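Local coordinates for fibrinogen binding protein (Staphylococcus aureus subsp. aureus Mu50, PDB 3DOA) that probably binds fibrinogen and, like its NFACT relatives of the RqcH type, may act in ribosome quality control, at residues A2-F7 / D250-K255; L15-T20 / Q43-L48; L234-I239 / D267-L272. All blocks are in the same frame, centred on the assembly; numbering follows the deposited sequence.

How the contacts relate
The chain begins in contact 1, where residues 2-7, leading into helix 5-15, meet strand 251-252 and so close a loop of more than 240 residues. Contact 2 lies wholly within that loop: the turn 15-20 at the other end of the same helix packs on strand 43-50 of the four-stranded sheet. Much later, contact 3 closes a short loop between residues 234-239 and the start of helix 269-276. Its segments alternate with those of contact 1, and the two touch: Tyr252 N lies 3.0 Å from Ile239 O, a probable hydrogen bond. Together contacts 1 and 2 join helix 5-15 to both sheets, while contact 3 sets helix 269-276 against the run entering the small C-terminal one.

Contact 1 of 3, residues A2-F7 / D250-K255; sequences AYDGLF and DFYFIK
Three aromatic residues in a row, Phe251, Tyr252 and Phe253, meet the N-terminal residues 2-7 where the chain turns into helix 5-15. The ring-to-ring part is led by Phe251, whose edge is directed at a face of Phe7 in a T-shaped pair, centroids 5.5 Å apart and planes at 68°. Phe7 can present that face because its CG lies anti to the backbone N (chi1 -167°), which carries the ring off the helix toward the strand. Phe253 also runs past Phe7, in the opposite direction, its CD2 3.9 Å from Phe7 CD1.

Aliphatic groups fill in round the rings. The methyl of Ala2 stands over the Phe251 face in a CH-pi contact, CB 4.3 Å from the ring centroid; a single apolar methyl suits a place over a ring face. Leu6 adds its CB to Phe253 CZ at 3.9 Å, and its CD1 reaches toward the phenol end of Tyr252.

Polar groups take a smaller part. The Tyr252 ring offers its edge to the carbonyl of Ala2, with CE1 3.5 Å from Ala2 O. Asp4, at the N-cap position, makes no capping bond with its side chain; its OD1 bonds instead to Ser202, while Tyr3 OH bonds to the carbonyl of Leu58. With no established hydrogen bond between the segments, the chain's start is held against residues 251-253 mainly by apolar packing, of tilted rings on one another and of aliphatic groups on rings.

Contact 2 of 3, residues L15-T20 / Q43-L48; sequences LQFLTT and QNHQLL
His45 and Leu47, two residues apart on strand 43-50, receive Leu15, Phe17 and Leu18 from the end of helix 5-15 and the 3-10 turn 16-18 after it. The strand is the third in a four-stranded antiparallel meander, so alternate side chains fall on one face of the sheet, and His45 and Leu47 both point at the turn.

His45 has the most surface buried here and does two jobs. Its flat imidazole takes the edge of the exposed Phe17 over one face, a T-shaped pair with ring planes 77° apart, in which Phe17 CE1 lies 3.6 Å from His45 CE1. Phe17 reaches across because its CG sits between the backbone N and the carbonyl carbon (chi1 81°). The base of the histidine is apolar, and there CB meets Leu18 CD2 at 3.9 Å.

Leu18 is forked so as to serve both strand residues: one methyl goes to His45, while CD1 approaches Leu47 CD1 at 4.3 Å. Leu47 in turn extends that same methyl to Leu15, with the two CD1 atoms 4.0 Å apart. Branched leucines suit this buried inner end, which Leu58 and Leu60 of the adjoining strand 57-61 continue. At the more open outer end flat rings meet, the exposed Phe17 and the partly exposed His45, whose imidazole can also meet solvent.

The turn itself is drawn tight by its own bonds. Leu18 N donates to Leu15 O, and the carbonyl of Gln16 accepts twice, from Thr19 N and from Thr19 OG1, the hydroxyl lying 2.7 Å from Gln16 O and tilted 20° from the carbonyl plane.

Contact 3 of 3, residues L234-I239 / D267-L272; sequences LPPTPI and DSLNDL
Pro238 pushes its ring against the first turn of helix 269-276, where Leu269 and Leu272 receive it. The CD1 methyl of Leu269 lies 3.6 Å from Pro238 CG, the two side chains crossing at about a right angle. Pro236, two residues earlier, brings its own CG to the same methyl at 3.8 Å, so that one leucine branch is shared by two proline rings. The prolines suit the place: at alternate positions 236 and 238 they turn toward the helix, while Thr237 between them points away, and each offers compact, rigid carbon without an N-H that would need a partner.

Leu272 packs beside Pro238 as well, its CB approaching Pro238 CB, and both its methyls continue to the backbone of Ile239, with CD1 3.6 Å from Ile239 C. This forward reach follows from CG lying anti to the backbone N (chi1 170°). Ile239 turns its CB away from the helix, and its side chain packs on Phe259, Thr263 and Thr265.

The Pro238 ring also rests on the peptide of Ser268, the residue that fixes where the helix begins. As N-cap it accepts two backbone N-H groups at its hydroxyl: Asp271 N gives OG an almost straight bond of 3.0 Å (174°), and Asn270 N a more bent one (135°). The carbonyl of Ser268 takes the N-H of Leu272, holding that leucine in the first turn beside Pro238.

Farther out, Pro236 touches Phe253, and Leu269 packs on Phe7, Lys10 and Met11. Residues 234-239 lead from helix 220-232 into strand 239-240, the middle strand of a small antiparallel sheet flanked by strands 251-252 and 264-265, and Leu269 lies between this connection and helix 5-15.

Contact 1 of 3, residues A2-F7 / D250-K255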
ATOM      1  N   ALA A   2       1.272   2.021   9.831  1.00 68.33           N
ATOM      2  CA  ALA A   2       1.752   3.320   9.212  1.00 66.15           C
ATOM      3  C   ALA A   2       1.790   3.269   7.695  1.00 64.66           C
ATOM      4  O   ALA A   2       1.735   4.319   7.049  1.00 64.71           O
ATOM      5  CB  ALA A   2       3.108   3.746   9.718  1.00 65.62           C
ATOM      6  N   TYR A   3       1.905   2.064   7.111  1.00 62.52           N
ATOM      7  CA  TYR A   3       1.557   1.851   5.680  1.00 61.30           C
ATOM      8  C   TYR A   3       0.020   1.885   5.446  1.00 59.67           C
ATOM      9  O   TYR A   3      -0.615   0.907   5.374  1.00 58.72           O
ATOM     10  CB  TYR A   3       2.213   0.576   5.161  1.00 59.21           C
ATOM     11  CG  TYR A   3       2.727   0.659   3.711  1.00 59.73           C
ATOM     12  CD1 TYR A   3       1.852   0.903   2.631  1.00 56.54           C
ATOM     13  CD2 TYR A   3       4.071   0.469   3.423  1.00 55.73           C
ATOM     14  CE1 TYR A   3       2.320   0.944   1.329  1.00 55.69           C
ATOM     15  CE2 TYR A   3       4.540   0.541   2.136  1.00 55.92           C
ATOM     16  CZ  TYR A   3       3.670   0.776   1.090  1.00 54.65           C
ATOM     17  OH  TYR A   3       4.165   0.868  -0.178  1.00 53.22           O
ATOM     18  N   ASP A   4      -0.525   3.083   5.481  1.00 60.30           N
ATOM     19  CA  ASP A   4      -1.867   3.484   5.100  1.00 60.86           C
ATOM     20  C   ASP A   4      -2.306   3.239   3.682  1.00 60.07           C
ATOM     21  O   ASP A   4      -1.486   3.031   2.769  1.00 60.10           O
ATOM     22  CB  ASP A   4      -1.793   5.015   4.978  1.00 62.05           C
ATOM     23  CG  ASP A   4      -1.817   5.662   6.215  1.00 65.80           C
ATOM     24  OD1 ASP A   4      -1.548   4.948   7.176  1.00 77.23           O
ATOM     25  OD2 ASP A   4      -2.126   6.857   6.261  1.00 70.98           O
ATOM     26  N   GLY A   5      -3.587   3.511   3.486  1.00 58.39           N
ATOM     27  CA  GLY A   5      -4.081   3.914   2.209  1.00 57.94           C
ATOM     28  C   GLY A   5      -3.283   5.061   1.642  1.00 58.23           C
ATOM     29  O   GLY A   5      -2.715   4.956   0.573  1.00 58.71           O
ATOM     30  N   LEU A   6      -3.211   6.175   2.353  1.00 58.52           N
ATOM     31  CA  LEU A   6      -2.592   7.374   1.778  1.00 57.75           C
ATOM     32  C   LEU A   6      -1.108   7.188   1.471  1.00 57.30           C
ATOM     33  O   LEU A   6      -0.605   7.674   0.452  1.00 57.23           O
ATOM     34  CB  LEU A   6      -2.849   8.583   2.672  1.00 57.89           C
ATOM     35  CG  LEU A   6      -4.313   8.794   3.095  1.00 57.71           C
ATOM     36  CD1 LEU A   6      -4.218   9.712   4.174  1.00 61.64           C
ATOM     37  CD2 LEU A   6      -5.262   9.398   2.044  1.00 58.69           C
ATOM     38  N   PHE A   7      -0.408   6.470   2.333  1.00 56.99           N
ATOM     39  CA  PHE A   7       0.978   6.109   2.050  1.00 56.97           C
ATOM     40  C   PHE A   7       1.038   5.299   0.742  1.00 57.26           C
ATOM     41  O   PHE A   7       1.769   5.655  -0.212  1.00 56.87           O
ATOM     42  CB  PHE A   7       1.556   5.308   3.201  1.00 56.68           C
ATOM     43  CG  PHE A   7       3.006   5.181   3.128  1.00 56.05           C
ATOM     44  CD1 PHE A   7       3.824   6.156   3.670  1.00 56.60           C
ATOM     45  CD2 PHE A   7       3.580   4.127   2.464  1.00 56.36           C
ATOM     46  CE1 PHE A   7       5.246   6.080   3.595  1.00 56.68           C
ATOM     47  CE2 PHE A   7       4.981   4.018   2.381  1.00 57.81           C
ATOM     48  CZ  PHE A   7       5.832   5.014   2.962  1.00 56.69           C
ATOM     49  N   ASP A 250       9.020   5.772  13.650  1.00 60.84           N
ATOM     50  CA  ASP A 250       7.875   5.852  12.785  1.00 60.75           C
ATOM     51  C   ASP A 250       8.405   6.408  11.504  1.00 60.32           C
ATOM     52  O   ASP A 250       9.542   6.893  11.475  1.00 61.17           O
ATOM     53  CB  ASP A 250       6.827   6.818  13.340  1.00 61.33           C
ATOM     54  CG  ASP A 250       5.967   6.196  14.427  1.00 62.98           C
ATOM     55  OD1 ASP A 250       5.010   5.463  14.096  1.00 66.92           O
ATOM     56  OD2 ASP A 250       6.223   6.466  15.609  1.00 62.18           O
ATOM     57  N   PHE A 251       7.585   6.333  10.458  1.00 59.37           N
ATOM     58  CA  PHE A 251       7.863   6.951   9.167  1.00 58.83           C
ATOM     59  C   PHE A 251       6.549   7.394   8.574  1.00 57.73           C
ATOM     60  O   PHE A 251       5.456   6.868   8.917  1.00 57.53           O
ATOM     61  CB  PHE A 251       8.524   5.942   8.208  1.00 59.11           C
ATOM     62  CG  PHE A 251       7.654   4.675   7.919  1.00 59.95           C
ATOM     63  CD1 PHE A 251       6.699   4.666   6.897  1.00 58.79           C
ATOM     64  CD2 PHE A 251       7.810   3.504   8.666  1.00 60.37           C
ATOM     65  CE1 PHE A 251       5.914   3.562   6.652  1.00 57.67           C
ATOM     66  CE2 PHE A 251       7.017   2.400   8.412  1.00 59.69           C
ATOM     67  CZ  PHE A 251       6.055   2.449   7.409  1.00 58.19           C
ATOM     68  N   TYR A 252       6.629   8.331   7.655  1.00 56.75           N
ATOM     69  CA  TYR A 252       5.434   8.684   6.932  1.00 56.78           C
ATOM     70  C   TYR A 252       5.815   9.490   5.704  1.00 57.82           C
ATOM     71  O   TYR A 252       6.981   9.536   5.321  1.00 57.92           O
ATOM     72  CB  TYR A 252       4.456   9.411   7.866  1.00 55.88           C
ATOM     73  CG  TYR A 252       2.991   9.182   7.564  1.00 56.06           C
ATOM     74  CD1 TYR A 252       2.400   7.898   7.631  1.00 55.18           C
ATOM     75  CD2 TYR A 252       2.188  10.240   7.195  1.00 55.08           C
ATOM     76  CE1 TYR A 252       1.031   7.708   7.349  1.00 52.73           C
ATOM     77  CE2 TYR A 252       0.853  10.042   6.880  1.00 55.93           C
ATOM     78  CZ  TYR A 252       0.279   8.790   6.970  1.00 53.97           C
ATOM     79  OH  TYR A 252      -1.058   8.733   6.674  1.00 53.82           O
ATOM     80  N   PHE A 253       4.840  10.097   5.056  1.00 59.19           N
ATOM     81  CA  PHE A 253       5.129  10.804   3.846  1.00 61.04           C
ATOM     82  C   PHE A 253       4.905  12.293   3.904  1.00 63.18           C
ATOM     83  O   PHE A 253       5.175  12.984   2.894  1.00 64.05           O
ATOM     84  CB  PHE A 253       4.320  10.220   2.730  1.00 60.09           C
ATOM     85  CG  PHE A 253       2.890  10.486   2.818  1.00 58.42           C
ATOM     86  CD1 PHE A 253       2.338  11.519   2.116  1.00 57.78           C
ATOM     87  CD2 PHE A 253       2.075   9.664   3.552  1.00 58.84           C
ATOM     88  CE1 PHE A 253       0.995  11.759   2.174  1.00 57.95           C
ATOM     89  CE2 PHE A 253       0.739   9.899   3.619  1.00 58.52           C
ATOM     90  CZ  PHE A 253       0.198  10.954   2.924  1.00 58.46           C
ATOM     91  N   ILE A 254       4.491  12.787   5.060  1.00 64.65           N
ATOM     92  CA  ILE A 254       4.496  14.198   5.358  1.00 65.00           C
ATOM     93  C   ILE A 254       4.941  14.396   6.793  1.00 66.83           C
ATOM     94  O   ILE A 254       5.060  13.435   7.519  1.00 66.77           O
ATOM     95  CB  ILE A 254       3.149  14.813   5.153  1.00 64.83           C
ATOM     96  CG1 ILE A 254       2.135  14.156   6.052  1.00 65.22           C
ATOM     97  CG2 ILE A 254       2.726  14.655   3.748  1.00 61.98           C
ATOM     98  CD1 ILE A 254       0.771  14.476   5.649  1.00 64.94           C
ATOM     99  N   LYS A 255       5.211  15.638   7.191  1.00 68.08           N
ATOM    100  CA  LYS A 255       5.639  15.938   8.557  1.00 68.59           C
ATOM    101  C   LYS A 255       4.474  16.220   9.473  1.00 68.61           C
ATOM    102  O   LYS A 255       3.635  17.032   9.168  1.00 68.72           O
ATOM    103  CB  LYS A 255       6.574  17.134   8.576  1.00 69.48           C
ATOM    104  CG  LYS A 255       6.379  18.102   7.432  1.00 71.38           C
ATOM    105  CD  LYS A 255       7.693  18.786   7.042  1.00 70.14           C
ATOM    106  CE  LYS A 255       7.922  20.108   7.776  1.00 71.36           C
ATOM    107  NZ  LYS A 255       8.202  21.226   6.833  1.00 71.32           N
TER

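Contact 2 of 3, residues L15-T20 / Q43-L48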
ATOM      1  N   LEU A  15       5.806   4.630  -8.406  1.00 57.94           N
ATOM      2  CA  LEU A  15       6.122   3.397  -9.150  1.00 56.87           C
ATOM      3  C   LEU A  15       5.618   3.417 -10.609  1.00 56.22           C
ATOM      4  O   LEU A  15       5.842   2.476 -11.364  1.00 56.39           O
ATOM      5  CB  LEU A  15       5.555   2.172  -8.415  1.00 56.64           C
ATOM      6  CG  LEU A  15       6.097   1.891  -7.018  1.00 55.64           C
ATOM      7  CD1 LEU A  15       5.553   0.584  -6.431  1.00 53.69           C
ATOM      8  CD2 LEU A  15       7.583   1.852  -7.062  1.00 56.64           C
ATOM      9  N   GLN A  16       4.984   4.497 -11.025  1.00 55.25           N
ATOM     10  CA  GLN A  16       4.458   4.582 -12.388  1.00 55.09           C
ATOM     11  C   GLN A  16       5.541   4.549 -13.511  1.00 55.41           C
ATOM     12  O   GLN A  16       5.287   4.117 -14.656  1.00 56.33           O
ATOM     13  CB  GLN A  16       3.623   5.841 -12.494  1.00 54.11           C
ATOM     14  CG  GLN A  16       2.505   5.855 -11.482  1.00 52.69           C
ATOM     15  CD  GLN A  16       1.456   4.859 -11.830  1.00 50.25           C
ATOM     16  OE1 GLN A  16       1.015   4.868 -12.953  1.00 53.50           O
ATOM     17  NE2 GLN A  16       1.029   4.019 -10.895  1.00 44.21           N
ATOM     18  N   PHE A  17       6.749   4.987 -13.194  1.00 55.01           N
ATOM     19  CA  PHE A  17       7.806   4.988 -14.167  1.00 54.61           C
ATOM     20  C   PHE A  17       8.141   3.543 -14.516  1.00 54.06           C
ATOM     21  O   PHE A  17       8.730   3.285 -15.537  1.00 55.29           O
ATOM     22  CB  PHE A  17       9.037   5.738 -13.636  1.00 55.51           C
ATOM     23  CG  PHE A  17       9.906   4.912 -12.717  1.00 55.82           C
ATOM     24  CD1 PHE A  17      11.033   4.275 -13.190  1.00 58.02           C
ATOM     25  CD2 PHE A  17       9.580   4.750 -11.387  1.00 56.30           C
ATOM     26  CE1 PHE A  17      11.840   3.494 -12.335  1.00 57.81           C
ATOM     27  CE2 PHE A  17      10.366   3.978 -10.532  1.00 55.96           C
ATOM     28  CZ  PHE A  17      11.492   3.351 -11.001  1.00 56.80           C
ATOM     29  N   LEU A  18       7.761   2.586 -13.703  1.00 53.09           N
ATOM     30  CA  LEU A  18       7.935   1.193 -14.100  1.00 52.89           C
ATOM     31  C   LEU A  18       6.890   0.684 -15.150  1.00 52.78           C
ATOM     32  O   LEU A  18       7.100  -0.358 -15.771  1.00 53.22           O
ATOM     33  CB  LEU A  18       7.916   0.276 -12.859  1.00 52.49           C
ATOM     34  CG  LEU A  18       8.951   0.434 -11.728  1.00 50.86           C
ATOM     35  CD1 LEU A  18       8.572  -0.371 -10.487  1.00 46.98           C
ATOM     36  CD2 LEU A  18      10.309   0.041 -12.215  1.00 49.72           C
ATOM     37  N   THR A  19       5.761   1.350 -15.356  1.00 52.49           N
ATOM     38  CA  THR A  19       4.832   0.884 -16.430  1.00 52.78           C
ATOM     39  C   THR A  19       5.530   0.749 -17.808  1.00 52.79           C
ATOM     40  O   THR A  19       6.269   1.636 -18.163  1.00 53.46           O
ATOM     41  CB  THR A  19       3.681   1.849 -16.582  1.00 52.13           C
ATOM     42  OG1 THR A  19       3.402   2.368 -15.311  1.00 53.32           O
ATOM     43  CG2 THR A  19       2.473   1.176 -17.022  1.00 51.34           C
ATOM     44  N   THR A  20       5.316  -0.341 -18.561  1.00 52.73           N
ATOM     45  CA  THR A  20       6.102  -0.642 -19.784  1.00 52.59           C
ATOM     46  C   THR A  20       7.295  -1.516 -19.563  1.00 53.19           C
ATOM     47  O   THR A  20       7.797  -2.099 -20.507  1.00 53.03           O
ATOM     48  CB  THR A  20       6.635   0.611 -20.408  1.00 52.20           C
ATOM     49  OG1 THR A  20       5.489   1.320 -20.801  1.00 50.50           O
ATOM     50  CG2 THR A  20       7.572   0.373 -21.620  1.00 52.57           C
ATOM     51  N   GLN A  43      17.917  -1.073 -17.518  1.00 58.92           N
ATOM     52  CA  GLN A  43      18.353  -0.951 -16.153  1.00 58.47           C
ATOM     53  C   GLN A  43      17.414  -1.722 -15.329  1.00 58.05           C
ATOM     54  O   GLN A  43      16.233  -1.697 -15.576  1.00 57.36           O
ATOM     55  CB  GLN A  43      18.231   0.468 -15.687  1.00 58.52           C
ATOM     56  CG  GLN A  43      18.925   1.455 -16.569  1.00 58.45           C
ATOM     57  CD  GLN A  43      20.374   1.160 -16.718  1.00 55.96           C
ATOM     58  OE1 GLN A  43      20.901   1.341 -17.777  1.00 55.95           O
ATOM     59  NE2 GLN A  43      21.029   0.714 -15.656  1.00 55.14           N
ATOM     60  N   ASN A  44      17.930  -2.364 -14.305  1.00 58.20           N
ATOM     61  CA  ASN A  44      17.086  -3.135 -13.432  1.00 58.21           C
ATOM     62  C   ASN A  44      16.645  -2.323 -12.233  1.00 58.20           C
ATOM     63  O   ASN A  44      17.348  -1.413 -11.782  1.00 58.50           O
ATOM     64  CB  ASN A  44      17.836  -4.380 -12.978  1.00 58.68           C
ATOM     65  CG  ASN A  44      18.274  -5.241 -14.135  1.00 58.49           C
ATOM     66  OD1 ASN A  44      17.546  -5.408 -15.099  1.00 60.73           O
ATOM     67  ND2 ASN A  44      19.458  -5.798 -14.041  1.00 59.36           N
ATOM     68  N   HIS A  45      15.467  -2.673 -11.725  1.00 58.35           N
ATOM     69  CA  HIS A  45      14.864  -2.082 -10.519  1.00 57.96           C
ATOM     70  C   HIS A  45      14.295  -3.202  -9.610  1.00 57.83           C
ATOM     71  O   HIS A  45      13.545  -4.022 -10.070  1.00 57.42           O
ATOM     72  CB  HIS A  45      13.784  -1.095 -10.936  1.00 57.49           C
ATOM     73  CG  HIS A  45      14.286   0.023 -11.799  1.00 58.17           C
ATOM     74  ND1 HIS A  45      14.724   1.225 -11.288  1.00 60.23           N
ATOM     75  CD2 HIS A  45      14.416   0.126 -13.138  1.00 59.69           C
ATOM     76  CE1 HIS A  45      15.106   2.021 -12.269  1.00 59.66           C
ATOM     77  NE2 HIS A  45      14.922   1.380 -13.405  1.00 60.67           N
ATOM     78  N   GLN A  46      14.698  -3.263  -8.338  1.00 58.52           N
ATOM     79  CA  GLN A  46      14.255  -4.300  -7.372  1.00 58.96           C
ATOM     80  C   GLN A  46      12.995  -3.872  -6.588  1.00 58.62           C
ATOM     81  O   GLN A  46      13.060  -3.049  -5.702  1.00 58.14           O
ATOM     82  CB  GLN A  46      15.350  -4.548  -6.347  1.00 58.97           C
ATOM     83  CG  GLN A  46      16.008  -5.871  -6.307  1.00 59.90           C
ATOM     84  CD  GLN A  46      17.228  -5.851  -5.375  1.00 62.65           C
ATOM     85  OE1 GLN A  46      17.351  -4.962  -4.496  1.00 68.13           O
ATOM     86  NE2 GLN A  46      18.160  -6.816  -5.567  1.00 69.81           N
ATOM     87  N   LEU A  47      11.869  -4.480  -6.923  1.00 58.88           N
ATOM     88  CA  LEU A  47      10.570  -4.209  -6.312  1.00 58.33           C
ATOM     89  C   LEU A  47      10.381  -5.232  -5.197  1.00 58.16           C
ATOM     90  O   LEU A  47      10.397  -6.435  -5.445  1.00 58.44           O
ATOM     91  CB  LEU A  47       9.482  -4.391  -7.367  1.00 58.09           C
ATOM     92  CG  LEU A  47       8.114  -3.869  -7.016  1.00 58.65           C
ATOM     93  CD1 LEU A  47       8.183  -2.388  -6.726  1.00 58.97           C
ATOM     94  CD2 LEU A  47       7.237  -4.083  -8.186  1.00 57.52           C
ATOM     95  N   LEU A  48      10.243  -4.772  -3.967  1.00 57.25           N
ATOM     96  CA  LEU A  48      10.075  -5.680  -2.860  1.00 56.48           C
ATOM     97  C   LEU A  48       8.647  -5.633  -2.416  1.00 55.36           C
ATOM     98  O   LEU A  48       8.033  -4.550  -2.250  1.00 53.81           O
ATOM     99  CB  LEU A  48      11.015  -5.318  -1.720  1.00 57.03           C
ATOM    100  CG  LEU A  48      11.024  -6.195  -0.448  1.00 57.03           C
ATOM    101  CD1 LEU A  48      12.419  -6.183   0.254  1.00 55.90           C
ATOM    102  CD2 LEU A  48       9.948  -5.757   0.491  1.00 54.47           C
TER

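Contact 3 of 3, residues L234-I239 / D267-L272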
ATOM      1  N   LEU A 234      -0.021  16.614  -2.654  1.00 58.35           N
ATOM      2  CA  LEU A 234       1.228  17.232  -3.020  1.00 57.46           C
ATOM      3  C   LEU A 234       2.294  16.145  -3.020  1.00 57.03           C
ATOM      4  O   LEU A 234       2.099  15.091  -2.445  1.00 56.48           O
ATOM      5  CB  LEU A 234       1.508  18.406  -2.095  1.00 57.94           C
ATOM      6  CG  LEU A 234       0.876  19.715  -2.598  1.00 58.27           C
ATOM      7  CD1 LEU A 234      -0.472  19.377  -3.204  1.00 59.90           C
ATOM      8  CD2 LEU A 234       0.768  20.727  -1.491  1.00 56.72           C
ATOM      9  N   PRO A 235       3.392  16.366  -3.742  1.00 56.78           N
ATOM     10  CA  PRO A 235       4.488  15.425  -3.650  1.00 57.06           C
ATOM     11  C   PRO A 235       4.970  15.321  -2.191  1.00 57.69           C
ATOM     12  O   PRO A 235       5.000  16.316  -1.474  1.00 57.92           O
ATOM     13  CB  PRO A 235       5.561  16.063  -4.523  1.00 56.13           C
ATOM     14  CG  PRO A 235       5.169  17.420  -4.698  1.00 55.48           C
ATOM     15  CD  PRO A 235       3.714  17.477  -4.642  1.00 56.19           C
ATOM     16  N   PRO A 236       5.379  14.133  -1.760  1.00 58.22           N
ATOM     17  CA  PRO A 236       5.480  13.936  -0.336  1.00 58.10           C
ATOM     18  C   PRO A 236       6.836  14.327   0.213  1.00 58.39           C
ATOM     19  O   PRO A 236       7.799  14.528  -0.543  1.00 57.01           O
ATOM     20  CB  PRO A 236       5.358  12.430  -0.211  1.00 58.25           C
ATOM     21  CG  PRO A 236       6.175  11.918  -1.404  1.00 58.04           C
ATOM     22  CD  PRO A 236       5.841  12.943  -2.514  1.00 58.45           C
ATOM     23  N   THR A 237       6.875  14.383   1.547  1.00 58.97           N
ATOM     24  CA  THR A 237       8.102  14.472   2.321  1.00 58.76           C
ATOM     25  C   THR A 237       8.368  13.172   3.030  1.00 58.51           C
ATOM     26  O   THR A 237       7.781  12.833   4.062  1.00 57.58           O
ATOM     27  CB  THR A 237       7.985  15.543   3.298  1.00 58.85           C
ATOM     28  OG1 THR A 237       7.839  16.755   2.557  1.00 59.79           O
ATOM     29  CG2 THR A 237       9.225  15.583   4.155  1.00 59.79           C
ATOM     30  N   PRO A 238       9.227  12.395   2.425  1.00 59.11           N
ATOM     31  CA  PRO A 238       9.598  11.144   3.052  1.00 60.04           C
ATOM     32  C   PRO A 238      10.315  11.455   4.354  1.00 60.41           C
ATOM     33  O   PRO A 238      11.346  12.118   4.312  1.00 60.91           O
ATOM     34  CB  PRO A 238      10.558  10.493   2.024  1.00 59.91           C
ATOM     35  CG  PRO A 238      10.380  11.245   0.765  1.00 59.22           C
ATOM     36  CD  PRO A 238       9.894  12.616   1.134  1.00 59.02           C
ATOM     37  N   ILE A 239       9.792  10.979   5.482  1.00 60.56           N
ATOM     38  CA  ILE A 239      10.301  11.390   6.763  1.00 60.68           C
ATOM     39  C   ILE A 239      10.291  10.327   7.822  1.00 60.66           C
ATOM     40  O   ILE A 239       9.309   9.639   8.026  1.00 59.60           O
ATOM     41  CB  ILE A 239       9.501  12.574   7.242  1.00 60.69           C
ATOM     42  CG1 ILE A 239      10.174  13.222   8.444  1.00 60.81           C
ATOM     43  CG2 ILE A 239       8.052  12.171   7.529  1.00 60.77           C
ATOM     44  CD1 ILE A 239       9.981  14.713   8.446  1.00 61.28           C
ATOM     45  N   ASP A 267      15.103  11.389  -0.030  1.00 60.67           N
ATOM     46  CA  ASP A 267      14.760  11.640  -1.441  1.00 61.45           C
ATOM     47  C   ASP A 267      13.466  11.005  -1.936  1.00 61.90           C
ATOM     48  O   ASP A 267      12.866  11.487  -2.913  1.00 62.49           O
ATOM     49  CB  ASP A 267      15.852  11.099  -2.347  1.00 62.20           C
ATOM     50  CG  ASP A 267      16.933  12.118  -2.652  1.00 67.02           C
ATOM     51  OD1 ASP A 267      16.945  13.246  -2.061  1.00 71.32           O
ATOM     52  OD2 ASP A 267      17.792  11.772  -3.513  1.00 72.49           O
ATOM     53  N   SER A 268      13.075   9.902  -1.294  1.00 61.55           N
ATOM     54  CA  SER A 268      11.997   9.060  -1.756  1.00 60.75           C
ATOM     55  C   SER A 268      11.482   8.175  -0.626  1.00 60.46           C
ATOM     56  O   SER A 268      12.142   7.947   0.420  1.00 59.60           O
ATOM     57  CB  SER A 268      12.513   8.142  -2.860  1.00 60.98           C
ATOM     58  OG  SER A 268      13.318   7.074  -2.345  1.00 60.36           O
ATOM     59  N   LEU A 269      10.306   7.622  -0.866  1.00 59.89           N
ATOM     60  CA  LEU A 269       9.741   6.701   0.084  1.00 59.31           C
ATOM     61  C   LEU A 269      10.571   5.406   0.114  1.00 59.20           C
ATOM     62  O   LEU A 269      10.504   4.628   1.082  1.00 59.44           O
ATOM     63  CB  LEU A 269       8.287   6.421  -0.272  1.00 59.43           C
ATOM     64  CG  LEU A 269       7.194   7.452   0.062  1.00 58.84           C
ATOM     65  CD1 LEU A 269       7.733   8.832   0.222  1.00 56.26           C
ATOM     66  CD2 LEU A 269       6.117   7.411  -1.022  1.00 56.68           C
ATOM     67  N   ASN A 270      11.358   5.171  -0.930  1.00 58.48           N
ATOM     68  CA  ASN A 270      11.986   3.885  -1.076  1.00 58.22           C
ATOM     69  C   ASN A 270      13.197   3.909  -0.229  1.00 58.21           C
ATOM     70  O   ASN A 270      13.466   2.985   0.522  1.00 59.01           O
ATOM     71  CB  ASN A 270      12.285   3.638  -2.524  1.00 57.82           C
ATOM     72  CG  ASN A 270      11.023   3.450  -3.324  1.00 58.43           C
ATOM     73  OD1 ASN A 270      10.078   2.822  -2.874  1.00 60.92           O
ATOM     74  ND2 ASN A 270      10.986   4.009  -4.500  1.00 59.72           N
ATOM     75  N   ASP A 271      13.915   5.013  -0.316  1.00 57.90           N
ATOM     76  CA  ASP A 271      14.971   5.309   0.627  1.00 56.76           C
ATOM     77  C   ASP A 271      14.457   5.241   2.074  1.00 56.10           C
ATOM     78  O   ASP A 271      15.061   4.584   2.933  1.00 55.45           O
ATOM     79  CB  ASP A 271      15.473   6.720   0.346  1.00 57.53           C
ATOM     80  CG  ASP A 271      16.310   6.811  -0.898  1.00 59.49           C
ATOM     81  OD1 ASP A 271      16.683   5.766  -1.412  1.00 64.52           O
ATOM     82  OD2 ASP A 271      16.625   7.921  -1.375  1.00 64.86           O
ATOM     83  N   LEU A 272      13.350   5.942   2.345  1.00 55.06           N
ATOM     84  CA  LEU A 272      12.814   6.013   3.698  1.00 54.61           C
ATOM     85  C   LEU A 272      12.649   4.600   4.235  1.00 54.28           C
ATOM     86  O   LEU A 272      13.164   4.262   5.278  1.00 52.39           O
ATOM     87  CB  LEU A 272      11.484   6.769   3.691  1.00 54.69           C
ATOM     88  CG  LEU A 272      10.615   6.773   4.959  1.00 54.29           C
ATOM     89  CD1 LEU A 272      11.441   7.393   6.075  1.00 53.12           C
ATOM     90  CD2 LEU A 272       9.254   7.492   4.742  1.00 52.33           C
TER